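Local coordinates for N-alpha-acetyltransferase 35, NatC auxiliary subunit (Saccharomyces cerevisiae, PDB 6YGA), which serves as the auxiliary subunit of the NatC N-terminal acetyltransferase, which acetylates the N-terminal methionine of the L-A virus Gag protein, at residues S359-Y364 / E386-S391; L366-F371 / Q433-W438; R98-W103 / T112-C117; A90-R95 / S267-A272. All blocks are in the same frame, centred on the assembly; numbering follows the deposited sequence.

Interaction 1 (S359-Y364 / E386-S391). With EDO (1,2-ethanediol), chain C.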
loop_
_atom_site.group_PDB
_atom_site.type_symbol
_atom_site.label_atom_id
_atom_site.label_comp_id
_atom_site.label_asym_id
_atom_site.label_seq_id
_atom_site.Cartn_x
_atom_site.Cartn_y
_atom_site.Cartn_z
ATOM N N SER B 359 -4.863 -1.230 -30.984
ATOM C CA SER B 359 -3.847 -2.153 -30.514
ATOM C C SER B 359 -2.877 -1.408 -29.598
ATOM O O SER B 359 -2.985 -0.195 -29.389
ATOM C CB SER B 359 -3.134 -2.798 -31.702
ATOM O OG SER B 359 -2.419 -1.835 -32.455
ATOM N N TYR B 360 -1.908 -2.135 -29.036
ATOM C CA TYR B 360 -0.986 -1.496 -28.102
ATOM C C TYR B 360 -0.098 -0.482 -28.814
ATOM O O TYR B 360 0.127 0.623 -28.303
ATOM C CB TYR B 360 -0.130 -2.540 -27.383
ATOM C CG TYR B 360 -0.899 -3.470 -26.465
ATOM C CD1 TYR B 360 -2.244 -3.255 -26.189
ATOM C CD2 TYR B 360 -0.277 -4.562 -25.872
ATOM C CE1 TYR B 360 -2.949 -4.105 -25.357
ATOM C CE2 TYR B 360 -0.973 -5.415 -25.038
ATOM C CZ TYR B 360 -2.310 -5.181 -24.784
ATOM O OH TYR B 360 -3.008 -6.028 -23.955
ATOM N N THR B 361 0.406 -0.832 -30.001
ATOM C CA THR B 361 1.285 0.084 -30.721
ATOM C C THR B 361 0.505 1.261 -31.300
ATOM O O THR B 361 0.991 2.398 -31.286
ATOM C CB THR B 361 2.048 -0.660 -31.819
ATOM O OG1 THR B 361 1.127 -1.186 -32.783
ATOM C CG2 THR B 361 2.859 -1.800 -31.218
ATOM N N GLN B 362 -0.707 1.015 -31.806
ATOM C CA GLN B 362 -1.541 2.117 -32.277
ATOM C C GLN B 362 -1.827 3.105 -31.154
ATOM O O GLN B 362 -1.787 4.323 -31.360
ATOM C CB GLN B 362 -2.851 1.581 -32.855
ATOM C CG GLN B 362 -2.710 0.862 -34.180
ATOM C CD GLN B 362 -4.028 0.297 -34.664
ATOM O OE1 GLN B 362 -5.031 0.333 -33.949
ATOM N NE2 GLN B 362 -4.035 -0.227 -35.882
ATOM N N PHE B 363 -2.112 2.591 -29.957
ATOM C CA PHE B 363 -2.375 3.450 -28.807
ATOM C C PHE B 363 -1.144 4.272 -28.442
ATOM O O PHE B 363 -1.256 5.458 -28.109
ATOM C CB PHE B 363 -2.827 2.586 -27.630
ATOM C CG PHE B 363 -3.263 3.362 -26.428
ATOM C CD1 PHE B 363 -4.403 4.148 -26.466
ATOM C CD2 PHE B 363 -2.551 3.277 -25.242
ATOM C CE1 PHE B 363 -4.812 4.852 -25.350
ATOM C CE2 PHE B 363 -2.958 3.974 -24.124
ATOM C CZ PHE B 363 -4.090 4.763 -24.178
ATOM N N TYR B 364 0.040 3.659 -28.505
ATOM C CA TYR B 364 1.271 4.382 -28.202
ATOM C C TYR B 364 1.552 5.454 -29.246
ATOM O O TYR B 364 1.905 6.589 -28.904
ATOM C CB TYR B 364 2.442 3.404 -28.107
ATOM C CG TYR B 364 3.803 4.063 -28.190
ATOM C CD1 TYR B 364 4.380 4.650 -27.073
ATOM C CD2 TYR B 364 4.513 4.087 -29.385
ATOM C CE1 TYR B 364 5.620 5.251 -27.145
ATOM C CE2 TYR B 364 5.756 4.686 -29.467
ATOM C CZ TYR B 364 6.306 5.266 -28.343
ATOM O OH TYR B 364 7.544 5.863 -28.415
ATOM N N GLU B 386 10.710 -3.306 -32.490
ATOM C CA GLU B 386 10.990 -3.728 -31.120
ATOM C C GLU B 386 10.991 -2.546 -30.158
ATOM O O GLU B 386 10.472 -2.651 -29.040
ATOM C CB GLU B 386 12.325 -4.471 -31.062
ATOM C CG GLU B 386 12.293 -5.858 -31.688
ATOM C CD GLU B 386 11.457 -6.843 -30.889
ATOM O OE1 GLU B 386 11.561 -6.851 -29.644
ATOM O OE2 GLU B 386 10.693 -7.612 -31.507
ATOM N N LEU B 387 11.576 -1.415 -30.568
ATOM C CA LEU B 387 11.582 -0.234 -29.708
ATOM C C LEU B 387 10.168 0.271 -29.456
ATOM O O LEU B 387 9.837 0.682 -28.338
ATOM C CB LEU B 387 12.443 0.867 -30.327
ATOM C CG LEU B 387 13.921 0.876 -29.935
ATOM C CD1 LEU B 387 14.677 1.954 -30.698
ATOM C CD2 LEU B 387 14.050 1.090 -28.436
ATOM N N ILE B 388 9.319 0.247 -30.485
ATOM C CA ILE B 388 7.939 0.684 -30.310
ATOM C C ILE B 388 7.167 -0.319 -29.460
ATOM O O ILE B 388 6.318 0.062 -28.647
ATOM C CB ILE B 388 7.278 0.912 -31.683
ATOM C CG1 ILE B 388 7.957 2.079 -32.403
ATOM C CG2 ILE B 388 5.783 1.167 -31.535
ATOM C CD1 ILE B 388 7.494 2.276 -33.832
ATOM N N GLN B 389 7.463 -1.610 -29.620
ATOM C CA GLN B 389 6.809 -2.634 -28.808
ATOM C C GLN B 389 7.145 -2.453 -27.333
ATOM O O GLN B 389 6.263 -2.525 -26.467
ATOM C CB GLN B 389 7.231 -4.024 -29.287
ATOM C CG GLN B 389 6.262 -5.136 -28.927
ATOM C CD GLN B 389 5.159 -5.300 -29.955
ATOM O OE1 GLN B 389 5.413 -5.281 -31.161
ATOM N NE2 GLN B 389 3.927 -5.459 -29.484
ATOM N N GLU B 390 8.424 -2.219 -27.031
ATOM C CA GLU B 390 8.840 -1.961 -25.658
ATOM C C GLU B 390 8.245 -0.659 -25.136
ATOM O O GLU B 390 7.796 -0.594 -23.986
ATOM C CB GLU B 390 10.367 -1.925 -25.575
ATOM C CG GLU B 390 10.934 -1.543 -24.212
ATOM C CD GLU B 390 11.092 -2.729 -23.278
ATOM O OE1 GLU B 390 10.275 -3.670 -23.357
ATOM O OE2 GLU B 390 12.039 -2.720 -22.463
ATOM N N SER B 391 8.229 0.385 -25.966
ATOM C CA SER B 391 7.660 1.655 -25.527
ATOM C C SER B 391 6.169 1.523 -25.250
ATOM O O SER B 391 5.658 2.105 -24.288
ATOM C CB SER B 391 7.924 2.737 -26.573
ATOM O OG SER B 391 9.313 2.898 -26.803
HETATM C C1 EDO C . -1.379 6.905 -34.278
HETATM O O1 EDO C . -2.364 5.864 -34.310
HETATM C C2 EDO C . -1.168 7.496 -35.666
HETATM O O2 EDO C . 0.050 8.249 -35.663
#
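Y364 and S391 make the closest approach between the two helices: S391 CB sits over one face of the tyrosine ring, 3.5 Å from Y364 CE1. A side chain as small as serine lets the ring lie almost against the backbone of helix 386-402. The ring reaches there because Y364 CG is anti to its backbone N (chi1 163°). I388 adds its branch methyl obliquely to the same ring, with CG2 3.8 Å from Y364 CD2. The methyl is shared with T361, whose CB lies 4.2 Å from I388 CG2, and the T361 and I388 side chains cross at about a right angle. At the margin Q389, bent at its second torsion, brings its amide NE2 to 4.2 Å from T361 CG2, a loose touch that suits a long polar residue at the edge.

S391 OG bonds to L387 O at 2.7 Å, tilted 33° from the carbonyl plane, while the backbone N of S391 reaches the same oxygen from the opposite face. The hydroxyl is thus satisfied by its own helix, and its CB is left to pack on the ring. S359 is the N-cap of helix 360-372 and forms a capping box with Q362 through two weak bonds.

The axes lie 9.2 Å apart and cross at 83°, in the part of the chain assigned to NAA35-like TPR repeats. Helix 433-456 covers Y364 and I388 through Y435, helix 406-429 packs on S391 through L423 and F427, and F363 turns to Y399 farther along helix 386-402.

Interaction 2 (L366-F371 / Q433-W438). With EDO (1,2-ethanediol), chain D.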
loop_
_atom_site.group_PDB
_atom_site.type_symbol
_atom_site.label_atom_id
_atom_site.label_comp_id
_atom_site.label_asym_id
_atom_site.label_seq_id
_atom_site.Cartn_x
_atom_site.Cartn_y
_atom_site.Cartn_z
ATOM N N LEU B 366 -0.496 7.050 -30.992
ATOM C CA LEU B 366 -1.423 8.164 -30.817
ATOM C C LEU B 366 -0.883 9.175 -29.814
ATOM O O LEU B 366 -1.035 10.387 -30.004
ATOM C CB LEU B 366 -2.791 7.650 -30.375
ATOM C CG LEU B 366 -3.795 7.329 -31.481
ATOM C CD1 LEU B 366 -5.017 6.647 -30.893
ATOM C CD2 LEU B 366 -4.193 8.598 -32.223
ATOM N N HIS B 367 -0.254 8.697 -28.737
ATOM C CA HIS B 367 0.338 9.615 -27.771
ATOM C C HIS B 367 1.453 10.432 -28.407
ATOM O O HIS B 367 1.534 11.649 -28.208
ATOM C CB HIS B 367 0.867 8.848 -26.558
ATOM C CG HIS B 367 -0.208 8.291 -25.680
ATOM N ND1 HIS B 367 -1.017 7.245 -26.068
ATOM C CD2 HIS B 367 -0.611 8.636 -24.433
ATOM C CE1 HIS B 367 -1.871 6.969 -25.099
ATOM N NE2 HIS B 367 -1.647 7.798 -24.097
ATOM N N VAL B 368 2.320 9.778 -29.183
ATOM C CA VAL B 368 3.411 10.488 -29.844
ATOM C C VAL B 368 2.861 11.492 -30.846
ATOM O O VAL B 368 3.361 12.618 -30.958
ATOM C CB VAL B 368 4.369 9.488 -30.518
ATOM C CG1 VAL B 368 5.482 10.226 -31.246
ATOM C CG2 VAL B 368 4.939 8.525 -29.487
ATOM N N LYS B 369 1.816 11.106 -31.581
ATOM C CA LYS B 369 1.257 11.980 -32.606
ATOM C C LYS B 369 0.639 13.233 -31.999
ATOM O O LYS B 369 0.828 14.337 -32.517
ATOM C CB LYS B 369 0.223 11.219 -33.433
ATOM C CG LYS B 369 -0.630 12.089 -34.336
ATOM C CD LYS B 369 -1.278 11.249 -35.423
ATOM C CE LYS B 369 -2.614 11.825 -35.856
ATOM N NZ LYS B 369 -3.651 11.681 -34.794
ATOM N N GLU B 370 -0.106 13.089 -30.903
ATOM C CA GLU B 370 -0.750 14.260 -30.319
ATOM C C GLU B 370 0.262 15.180 -29.646
ATOM O O GLU B 370 0.014 16.384 -29.527
ATOM C CB GLU B 370 -1.846 13.830 -29.339
ATOM C CG GLU B 370 -2.994 13.074 -30.010
ATOM C CD GLU B 370 -4.041 12.562 -29.028
ATOM O OE1 GLU B 370 -4.246 13.204 -27.980
ATOM O OE2 GLU B 370 -4.661 11.511 -29.302
ATOM N N PHE B 371 1.402 14.642 -29.210
ATOM C CA PHE B 371 2.440 15.455 -28.588
ATOM C C PHE B 371 3.379 16.094 -29.603
ATOM O O PHE B 371 3.874 17.203 -29.367
ATOM C CB PHE B 371 3.247 14.611 -27.599
ATOM C CG PHE B 371 4.363 15.364 -26.930
ATOM C CD1 PHE B 371 4.117 16.144 -25.812
ATOM C CD2 PHE B 371 5.661 15.289 -27.417
ATOM C CE1 PHE B 371 5.143 16.841 -25.188
ATOM C CE2 PHE B 371 6.693 15.984 -26.805
ATOM C CZ PHE B 371 6.435 16.762 -25.687
ATOM N N GLN B 433 14.540 10.809 -33.218
ATOM C CA GLN B 433 14.412 11.956 -32.326
ATOM C C GLN B 433 12.973 12.267 -31.930
ATOM O O GLN B 433 12.754 12.876 -30.879
ATOM C CB GLN B 433 15.056 13.184 -32.973
ATOM C CG GLN B 433 16.570 13.062 -33.127
ATOM C CD GLN B 433 17.268 12.722 -31.817
ATOM O OE1 GLN B 433 17.037 13.361 -30.791
ATOM N NE2 GLN B 433 18.121 11.709 -31.848
ATOM N N VAL B 434 11.987 11.866 -32.733
ATOM C CA VAL B 434 10.595 12.088 -32.351
ATOM C C VAL B 434 10.229 11.226 -31.147
ATOM O O VAL B 434 9.695 11.722 -30.147
ATOM C CB VAL B 434 9.659 11.823 -33.543
ATOM C CG1 VAL B 434 8.203 12.006 -33.140
ATOM C CG2 VAL B 434 10.011 12.740 -34.708
ATOM N N TYR B 435 10.523 9.925 -31.216
ATOM C CA TYR B 435 10.239 9.054 -30.078
ATOM C C TYR B 435 11.148 9.373 -28.898
ATOM O O TYR B 435 10.718 9.301 -27.742
ATOM C CB TYR B 435 10.372 7.585 -30.481
ATOM C CG TYR B 435 9.459 7.187 -31.615
ATOM C CD1 TYR B 435 8.079 7.223 -31.464
ATOM C CD2 TYR B 435 9.974 6.779 -32.837
ATOM C CE1 TYR B 435 7.239 6.866 -32.500
ATOM C CE2 TYR B 435 9.143 6.420 -33.880
ATOM C CZ TYR B 435 7.774 6.465 -33.703
ATOM O OH TYR B 435 6.933 6.107 -34.732
ATOM N N CYS B 436 12.407 9.729 -29.171
ATOM C CA CYS B 436 13.295 10.194 -28.109
ATOM C C CYS B 436 12.708 11.412 -27.402
ATOM O O CYS B 436 12.762 11.511 -26.170
ATOM C CB CYS B 436 14.677 10.508 -28.688
ATOM S SG CYS B 436 15.893 11.161 -27.519
ATOM N N SER B 437 12.111 12.334 -28.163
ATOM C CA SER B 437 11.517 13.526 -27.565
ATOM C C SER B 437 10.342 13.165 -26.659
ATOM O O SER B 437 10.249 13.647 -25.525
ATOM C CB SER B 437 11.083 14.499 -28.663
ATOM O OG SER B 437 10.152 15.453 -28.185
ATOM N N TRP B 438 9.436 12.309 -27.142
ATOM C CA TRP B 438 8.276 11.935 -26.336
ATOM C C TRP B 438 8.689 11.137 -25.104
ATOM O O TRP B 438 8.120 11.320 -24.021
ATOM C CB TRP B 438 7.279 11.136 -27.176
ATOM C CG TRP B 438 6.060 10.720 -26.408
ATOM C CD1 TRP B 438 4.895 11.420 -26.278
ATOM C CD2 TRP B 438 5.885 9.509 -25.659
ATOM N NE1 TRP B 438 4.005 10.720 -25.498
ATOM C CE2 TRP B 438 4.589 9.544 -25.106
ATOM C CE3 TRP B 438 6.697 8.401 -25.403
ATOM C CZ2 TRP B 438 4.087 8.513 -24.314
ATOM C CZ3 TRP B 438 6.198 7.380 -24.615
ATOM C CH2 TRP B 438 4.905 7.442 -24.081
HETATM C C1 EDO D . 0.067 12.331 -24.793
HETATM O O1 EDO D . 0.899 13.084 -25.683
HETATM C C2 EDO D . 0.834 12.011 -23.515
HETATM O O2 EDO D . 1.994 11.228 -23.826
#
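The segments 366-371 and 433-438, parts of helices 360-372 and 433-456, cross almost perpendicularly, at 91°, with their axes 10.1 Å apart and V368 and W438 the residues whose CA atoms come nearest. V368 fills the crossing. Its CG2 stands over one face of the W438 indole, 4.1 Å from the centroid of the five-membered ring, in a CH-pi contact. The same methyl meets the edge of the Y435 ring, near its plane, while CG1 touches V434 CG1 at 3.8 Å. A beta-branched valine suits this place because its two methyls serve different partners.

F371 and W438 form an offset edge-to-face pair, the indole edge directed at the phenylalanine face, with planes at 79° and centroids 5.7 Å apart. Both side chains leave their helices with CG anti to the backbone N, which carries the rings across the gap. The pair joins helix 360-372 to the start of helix 433-456 within the region assigned to NAA35-like TPR repeats.

An ethanediol, probably from the crystallisation liquor, bridges the polar atoms. W438 NE1 donates to its O2 at 2.7 Å, along a bent path of 141°, and its O1 donates to H367 O at 3.0 Å. The imidazole of H367 is held from outside the pair, NE2 by Y399 and ND1 by F363 O, while F482 of helix 465-506 packs against F371 and S437.

Interaction 3 (R98-W103 / T112-C117)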
loop_
_atom_site.group_PDB
_atom_site.type_symbol
_atom_site.label_atom_id
_atom_site.label_comp_id
_atom_site.label_asym_id
_atom_site.label_seq_id
_atom_site.Cartn_x
_atom_site.Cartn_y
_atom_site.Cartn_z
ATOM N N ARG B 98 -22.715 -5.622 5.644
ATOM C CA ARG B 98 -21.749 -4.723 6.266
ATOM C C ARG B 98 -20.412 -5.420 6.489
ATOM O O ARG B 98 -19.374 -4.753 6.565
ATOM C CB ARG B 98 -22.309 -4.159 7.573
ATOM C CG ARG B 98 -23.418 -3.137 7.348
ATOM C CD ARG B 98 -24.004 -2.585 8.640
ATOM N NE ARG B 98 -24.599 -3.619 9.478
ATOM C CZ ARG B 98 -24.148 -3.956 10.683
ATOM N NH1 ARG B 98 -23.097 -3.333 11.198
ATOM N NH2 ARG B 98 -24.754 -4.910 11.376
ATOM N N CYS B 99 -20.411 -6.754 6.582
ATOM C CA CYS B 99 -19.149 -7.485 6.559
ATOM C C CYS B 99 -18.465 -7.344 5.203
ATOM O O CYS B 99 -17.233 -7.266 5.127
ATOM C CB CYS B 99 -19.379 -8.959 6.897
ATOM S SG CYS B 99 -19.589 -9.313 8.659
ATOM N N VAL B 100 -19.249 -7.307 4.123
ATOM C CA VAL B 100 -18.682 -7.080 2.795
ATOM C C VAL B 100 -18.005 -5.717 2.733
ATOM O O VAL B 100 -16.903 -5.579 2.186
ATOM C CB VAL B 100 -19.774 -7.225 1.717
ATOM C CG1 VAL B 100 -19.244 -6.812 0.351
ATOM C CG2 VAL B 100 -20.301 -8.655 1.677
ATOM N N ILE B 101 -18.641 -4.695 3.311
ATOM C CA ILE B 101 -18.069 -3.351 3.310
ATOM C C ILE B 101 -16.791 -3.313 4.140
ATOM O O ILE B 101 -15.772 -2.756 3.716
ATOM C CB ILE B 101 -19.105 -2.332 3.819
ATOM C CG1 ILE B 101 -20.316 -2.280 2.882
ATOM C CG2 ILE B 101 -18.479 -0.952 3.965
ATOM C CD1 ILE B 101 -21.480 -1.463 3.418
ATOM N N SER B 102 -16.826 -3.908 5.337
ATOM C CA SER B 102 -15.642 -3.939 6.193
ATOM C C SER B 102 -14.474 -4.628 5.496
ATOM O O SER B 102 -13.314 -4.231 5.666
ATOM C CB SER B 102 -15.979 -4.642 7.510
ATOM O OG SER B 102 -14.887 -4.633 8.411
ATOM N N TRP B 103 -14.766 -5.655 4.695
ATOM C CA TRP B 103 -13.725 -6.395 3.991
ATOM C C TRP B 103 -13.078 -5.544 2.901
ATOM O O TRP B 103 -11.849 -5.420 2.846
ATOM C CB TRP B 103 -14.328 -7.675 3.406
ATOM C CG TRP B 103 -13.446 -8.437 2.470
ATOM C CD1 TRP B 103 -12.093 -8.581 2.545
ATOM C CD2 TRP B 103 -13.864 -9.166 1.308
ATOM N NE1 TRP B 103 -11.640 -9.354 1.502
ATOM C CE2 TRP B 103 -12.708 -9.725 0.729
ATOM C CE3 TRP B 103 -15.103 -9.398 0.702
ATOM C CZ2 TRP B 103 -12.753 -10.501 -0.424
ATOM C CZ3 TRP B 103 -15.146 -10.169 -0.442
ATOM C CH2 TRP B 103 -13.979 -10.711 -0.994
ATOM N N THR B 112 -12.360 -12.686 8.964
ATOM C CA THR B 112 -13.084 -11.974 10.012
ATOM C C THR B 112 -14.322 -11.251 9.502
ATOM O O THR B 112 -15.031 -10.632 10.305
ATOM C CB THR B 112 -12.167 -10.964 10.713
ATOM O OG1 THR B 112 -11.662 -10.025 9.757
ATOM C CG2 THR B 112 -11.005 -11.672 11.397
ATOM N N THR B 113 -14.597 -11.302 8.198
ATOM C CA THR B 113 -15.763 -10.628 7.637
ATOM C C THR B 113 -16.725 -11.627 7.004
ATOM O O THR B 113 -17.611 -12.155 7.685
ATOM C CB THR B 113 -15.339 -9.567 6.612
ATOM O OG1 THR B 113 -14.583 -10.177 5.558
ATOM C CG2 THR B 113 -14.491 -8.492 7.276
ATOM N N VAL B 114 -16.558 -11.904 5.708
ATOM C CA VAL B 114 -17.505 -12.770 5.004
ATOM C C VAL B 114 -17.470 -14.189 5.563
ATOM O O VAL B 114 -18.514 -14.839 5.707
ATOM C CB VAL B 114 -17.217 -12.747 3.491
ATOM C CG1 VAL B 114 -18.145 -13.700 2.748
ATOM C CG2 VAL B 114 -17.360 -11.331 2.951
ATOM N N LEU B 115 -16.279 -14.690 5.895
ATOM C CA LEU B 115 -16.137 -16.060 6.370
ATOM C C LEU B 115 -16.476 -16.230 7.845
ATOM O O LEU B 115 -16.601 -17.370 8.300
ATOM C CB LEU B 115 -14.713 -16.565 6.110
ATOM C CG LEU B 115 -14.324 -16.750 4.644
ATOM C CD1 LEU B 115 -12.948 -17.388 4.539
ATOM C CD2 LEU B 115 -15.367 -17.582 3.916
ATOM N N SER B 116 -16.620 -15.139 8.603
ATOM C CA SER B 116 -17.068 -15.252 9.987
ATOM C C SER B 116 -18.503 -15.755 10.085
ATOM O O SER B 116 -18.884 -16.321 11.116
ATOM C CB SER B 116 -16.937 -13.900 10.693
ATOM O OG SER B 116 -17.761 -12.918 10.089
ATOM N N CYS B 117 -19.300 -15.571 9.037
ATOM C CA CYS B 117 -20.675 -16.054 9.040
ATOM C C CYS B 117 -20.706 -17.575 8.929
ATOM O O CYS B 117 -20.053 -18.157 8.057
ATOM C CB CYS B 117 -21.451 -15.420 7.883
ATOM S SG CYS B 117 -23.155 -15.997 7.675
#
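T113 presses its side chain onto the last turns of helix 85-104, and here the packing is tight. Its CB lies 3.3 Å from C99 O, and its OG1 lies 3.3 Å from W103 CB. With chi1 at 59°, OG1 stands between the backbone N and the carbonyl carbon; this places the hydroxyl beside W103, while CG2 leans toward S102, 4.0 Å from its OG. The compact, branched threonine thus fits three helix residues at once. Its hydroxyl bonds to T109 O, earlier in the connecting loop. C99 CB packs on the same threonine's carbonyl, 3.7 Å from T113 O.

V114 continues the apolar side: its CG2 meets W103 CE3 obliquely at 3.7 Å. V155 of helix 142-167 packs against both V100 and V114. The indole N-H of W103 is engaged by N178 O.

The looser part, buried as well, has V114 CG2 4.2 Å from V100 CG2 and C99 SG 4.3 Å from S116 OG. S116 is turned to its own loop, where its OG donates to T113 O, though at 2.5 Å the length is doubtfully short.

The chemistry implies a division of labour: van der Waals contacts, part hydrocarbon and part hydrocarbon against oxygen, join helix 85-104 to the loop before helix 118-129, whereas the buried hydroxyl of T113, and probably that of S116, bonds to carbonyls of the loop itself.

Interaction 4 (A90-R95 / S267-A272)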
loop_
_atom_site.group_PDB
_atom_site.type_symbol
_atom_site.label_atom_id
_atom_site.label_comp_id
_atom_site.label_asym_id
_atom_site.label_seq_id
_atom_site.Cartn_x
_atom_site.Cartn_y
_atom_site.Cartn_z
ATOM N N ALA B 90 -33.395 -10.898 8.418
ATOM C CA ALA B 90 -33.016 -9.560 7.976
ATOM C C ALA B 90 -31.764 -9.074 8.694
ATOM O O ALA B 90 -30.909 -8.420 8.088
ATOM C CB ALA B 90 -34.175 -8.587 8.191
ATOM N N ALA B 91 -31.632 -9.386 9.986
ATOM C CA ALA B 91 -30.436 -8.976 10.719
ATOM C C ALA B 91 -29.210 -9.751 10.255
ATOM O O ALA B 91 -28.105 -9.199 10.200
ATOM C CB ALA B 91 -30.651 -9.154 12.221
ATOM N N ILE B 92 -29.382 -11.035 9.928
ATOM C CA ILE B 92 -28.277 -11.833 9.403
ATOM C C ILE B 92 -27.805 -11.273 8.066
ATOM O O ILE B 92 -26.605 -11.072 7.845
ATOM C CB ILE B 92 -28.697 -13.309 9.282
ATOM C CG1 ILE B 92 -28.814 -13.961 10.661
ATOM C CG2 ILE B 92 -27.712 -14.089 8.432
ATOM C CD1 ILE B 92 -29.338 -15.384 10.615
ATOM N N ALA B 93 -28.745 -11.004 7.155
ATOM C CA ALA B 93 -28.370 -10.479 5.847
ATOM C C ALA B 93 -27.732 -9.101 5.969
ATOM O O ALA B 93 -26.773 -8.789 5.256
ATOM C CB ALA B 93 -29.590 -10.427 4.930
ATOM N N ASP B 94 -28.246 -8.266 6.873
ATOM C CA ASP B 94 -27.696 -6.924 7.035
ATOM C C ASP B 94 -26.240 -6.968 7.479
ATOM O O ASP B 94 -25.385 -6.286 6.905
ATOM C CB ASP B 94 -28.535 -6.132 8.033
ATOM C CG ASP B 94 -27.808 -4.920 8.561
ATOM O OD1 ASP B 94 -27.519 -4.006 7.763
ATOM O OD2 ASP B 94 -27.522 -4.883 9.776
ATOM N N ARG B 95 -25.940 -7.762 8.510
ATOM C CA ARG B 95 -24.572 -7.819 9.013
ATOM C C ARG B 95 -23.628 -8.407 7.972
ATOM O O ARG B 95 -22.468 -7.988 7.869
ATOM C CB ARG B 95 -24.520 -8.624 10.311
ATOM C CG ARG B 95 -23.110 -8.920 10.789
ATOM C CD ARG B 95 -23.054 -9.103 12.291
ATOM N NE ARG B 95 -21.700 -9.423 12.728
ATOM C CZ ARG B 95 -21.304 -9.439 13.997
ATOM N NH1 ARG B 95 -22.160 -9.148 14.967
ATOM N NH2 ARG B 95 -20.049 -9.742 14.293
ATOM N N SER B 267 -30.795 -7.448 15.782
ATOM C CA SER B 267 -29.974 -8.361 16.564
ATOM C C SER B 267 -29.911 -9.716 15.870
ATOM O O SER B 267 -30.888 -10.476 15.903
ATOM C CB SER B 267 -30.525 -8.513 17.984
ATOM O OG SER B 267 -30.299 -7.342 18.747
ATOM N N PRO B 268 -28.796 -10.045 15.219
ATOM C CA PRO B 268 -28.654 -11.385 14.662
ATOM C C PRO B 268 -28.655 -12.418 15.766
ATOM O O PRO B 268 -28.318 -12.114 16.928
ATOM C CB PRO B 268 -27.297 -11.326 13.944
ATOM C CG PRO B 268 -27.043 -9.879 13.711
ATOM C CD PRO B 268 -27.658 -9.177 14.881
ATOM N N PRO B 269 -29.030 -13.660 15.459
ATOM C CA PRO B 269 -28.922 -14.726 16.460
ATOM C C PRO B 269 -27.495 -14.847 16.969
ATOM O O PRO B 269 -26.532 -14.774 16.202
ATOM C CB PRO B 269 -29.359 -15.979 15.694
ATOM C CG PRO B 269 -30.213 -15.467 14.598
ATOM C CD PRO B 269 -29.620 -14.145 14.202
ATOM N N LYS B 270 -27.370 -15.007 18.282
ATOM C CA LYS B 270 -26.057 -15.103 18.905
ATOM C C LYS B 270 -25.301 -16.319 18.384
ATOM O O LYS B 270 -25.836 -17.431 18.336
ATOM C CB LYS B 270 -26.206 -15.169 20.423
ATOM C CG LYS B 270 -26.643 -13.853 21.052
ATOM C CD LYS B 270 -26.540 -13.904 22.568
ATOM C CE LYS B 270 -26.923 -12.574 23.197
ATOM N NZ LYS B 270 -26.853 -12.633 24.684
ATOM N N GLY B 271 -24.046 -16.101 17.991
ATOM C CA GLY B 271 -23.233 -17.145 17.407
ATOM C C GLY B 271 -23.325 -17.256 15.902
ATOM O O GLY B 271 -22.625 -18.094 15.317
ATOM N N ALA B 272 -24.172 -16.449 15.258
ATOM C CA ALA B 272 -24.241 -16.458 13.801
ATOM C C ALA B 272 -22.932 -15.979 13.187
ATOM O O ALA B 272 -22.490 -16.502 12.156
ATOM C CB ALA B 272 -25.406 -15.592 13.323
#
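A91 and P268 carry the closest backbone approach, their CA atoms only 5.0 Å apart, because alanine offers no more than a methyl to the incoming chain. A91 CB rests 3.6 Å from P268 N and 4.0 Å from P268 CG, so the loop lies directly on the helix. One turn on, the aliphatic part of R95 extends past the same pyrrolidine, its CD 4.3 Å from P268 CG; the extended arginine chain also touches L293 and F273.

I92 meets the second proline. Its CG1 is anti to the carbonyl carbon (chi1 -72°), which brings CG1 to 3.6 Å from P269 CD and CD1 to 3.8 Å from the same atom, the two side chains crossing at about a right angle.

The proline pair leads into a type II beta turn from P269 to A272, closed by A272 N bonding to P269 O at 3.0 Å. G271 occupies the position with positive phi (90°), where a side chain would jam against the preceding carbonyl.

Backbone hydrogen bonds between A272 and R118 tie the turn to the start of helix 118-129. On helix 85-104, D94 accepts from Y297 OH.

Overall arrangement
The four contacts fall into two pairs on opposite sides of the chain's centre. Interactions 1 and 2 have centres 12 Å apart, share helix 360-372 and touch directly: Y364 CE1 lies 3.4 Å from W438 CZ3, and Y364 OH 3.4 Å from Y435 CD1, so their aromatic side chains make one continuous packing layer. Interactions 3 and 4, also with centres 12 Å apart, use successive parts of helix 85-104, and the D94–R98 salt bridge joins their two segments. Between the pairs the centres are 43 to 59 Å apart. The ethanediols accompany interactions 1 and 2, and no other subunit of the assembly touches any of the four contacts.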